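Local atomic coordinates of prokaryotic transcription elongation factor GreA/GreB (Nitrosomonas europaea, PDB entry 2PN0), a protein that probably binds RNA polymerase and acts in transcription elongation. Residues T55-M59 / L101-Q106. Sequence-based numbering, arbitrary orientation.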
# COMPACT_ATOMS: atom_id res chain seq x y z
N THR A 55 4.47 -22.24 -1.85
CA THR A 55 3.60 -21.50 -0.94
C THR A 55 4.22 -20.22 -0.43
O THR A 55 3.55 -19.46 0.30
CB THR A 55 3.29 -22.33 0.29
OG1 THR A 55 4.52 -22.86 0.80
CG2 THR A 55 2.31 -23.46 -0.04
N VAL A 56 5.50 -19.97 -0.77
CA VAL A 56 6.22 -18.73 -0.36
C VAL A 56 6.07 -17.62 -1.41
O VAL A 56 6.22 -17.87 -2.61
CB VAL A 56 7.74 -19.05 -0.06
CG1 VAL A 56 8.59 -17.74 0.08
CG2 VAL A 56 7.87 -19.91 1.17
N VAL A 57 5.79 -16.39 -0.94
CA VAL A 57 5.63 -15.23 -1.82
C VAL A 57 6.98 -14.72 -2.32
O VAL A 57 7.83 -14.30 -1.53
CB VAL A 57 4.89 -14.07 -1.10
CG1 VAL A 57 4.74 -12.88 -2.06
CG2 VAL A 57 3.50 -14.53 -0.68
N THR A 58 7.17 -14.79 -3.63
CA THR A 58 8.37 -14.30 -4.27
C THR A 58 8.01 -13.14 -5.18
O THR A 58 6.83 -12.86 -5.42
CB THR A 58 9.06 -15.41 -5.11
OG1 THR A 58 8.14 -15.90 -6.11
CG2 THR A 58 9.45 -16.54 -4.20
N MSE A 59 9.00 -12.45 -5.71
CA MSE A 59 8.71 -11.46 -6.77
C MSE A 59 7.91 -12.17 -7.88
O MSE A 59 8.18 -13.35 -8.22
CB MSE A 59 10.02 -10.86 -7.30
CG MSE A 59 10.80 -10.01 -6.27
SE MSE A 59 9.70 -8.57 -5.47
CE MSE A 59 9.14 -7.71 -7.12
N LEU A 101 4.90 -8.01 1.57
CA LEU A 101 4.40 -9.31 1.06
C LEU A 101 5.53 -10.30 0.78
O LEU A 101 5.35 -11.50 0.91
CB LEU A 101 3.55 -9.16 -0.23
CG LEU A 101 2.16 -8.55 -0.09
CD1 LEU A 101 1.50 -8.39 -1.49
CD2 LEU A 101 1.25 -9.40 0.85
N LEU A 102 6.68 -9.78 0.36
CA LEU A 102 7.81 -10.62 -0.05
C LEU A 102 8.17 -11.48 1.13
O LEU A 102 8.32 -11.00 2.24
CB LEU A 102 9.00 -9.74 -0.42
CG LEU A 102 10.22 -10.50 -0.95
CD1 LEU A 102 9.86 -11.14 -2.31
CD2 LEU A 102 11.41 -9.52 -1.01
N GLY A 103 8.28 -12.77 0.89
CA GLY A 103 8.73 -13.67 1.94
C GLY A 103 7.64 -14.23 2.84
O GLY A 103 7.88 -15.19 3.61
N LEU A 104 6.43 -13.68 2.74
CA LEU A 104 5.30 -14.24 3.49
C LEU A 104 4.94 -15.62 2.87
O LEU A 104 5.46 -16.00 1.79
CB LEU A 104 4.09 -13.32 3.43
CG LEU A 104 4.30 -12.00 4.18
CD1 LEU A 104 2.90 -11.32 4.19
CD2 LEU A 104 4.84 -12.24 5.56
N ALA A 105 4.09 -16.38 3.56
CA ALA A 105 3.70 -17.70 3.06
C ALA A 105 2.17 -17.92 3.11
O ALA A 105 1.49 -17.25 3.87
CB ALA A 105 4.40 -18.78 3.84
N GLN A 106 1.68 -18.87 2.30
CA GLN A 106 0.28 -19.29 2.34
C GLN A 106 -0.13 -19.54 3.79
O GLN A 106 0.62 -20.16 4.57
CB GLN A 106 0.09 -20.57 1.48
CG GLN A 106 -1.38 -20.96 1.18
CD GLN A 106 -2.06 -21.72 2.33
OE1 GLN A 106 -1.38 -22.25 3.22
NE2 GLN A 106 -3.39 -21.75 2.34
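Val-57 lies against the type II beta turn that runs from Leu-101 to Leu-104. The bond from CA to CB of Val-57 is directed toward the turn, and Val-57 CB sits 3.3 Å from Leu-101 O. CG1, anti to its own backbone N (chi1 -180°), meets the same carbonyl oxygen and lies alongside Leu-101 CB. CG2 takes the place beside the backbone N. Val-57 CG2 reaches Leu-104 O and lies 4.3 Å from Leu-104 CB. Both methyls come near Leu-101 O, CG1 the closer of the two. Leu-78 of strand 77-79 also touches this side chain.

The main chain of Val-57 is held at both polar atoms. Val-57 N donates to Leu-104 O at 2.8 Å, and the bond is almost straight, 178° at the hydrogen. Val-57 O accepts from Gly-103 N at 2.9 Å, with the donor tilted 21° from the carbonyl plane. Leu-101 O is taken within the turn by Leu-104 N. Gly-103 has a positive phi, where a CB would press on the preceding carbonyl oxygen.

Farther along, Val-56 and Ala-105 form a single antiparallel beta bridge. Gln-106 N donates to Thr-55 O at 2.8 Å, lying in the carbonyl plane. The amide end of Gln-106 leads away, and NE2 bonds to Val-125 O. At the other end, the side chain of Leu-102 starts away from 55-59, but Leu-102 CD1 comes back to Met-59 N at 3.7 Å. It also touches the selenium atom SE of this selenomethionine. Leu-19 of helix 13-25 and Ile-93 also pack on Leu-102.

The contact joins two loops of the GreA/GreB C-terminal region, one leading to strand 62-67 and the other to strand 109-113. Its cross-loop hydrogen bonds all use main-chain groups, and the apolar part is chiefly Val-57 on the turn and Leu-102 on Met-59.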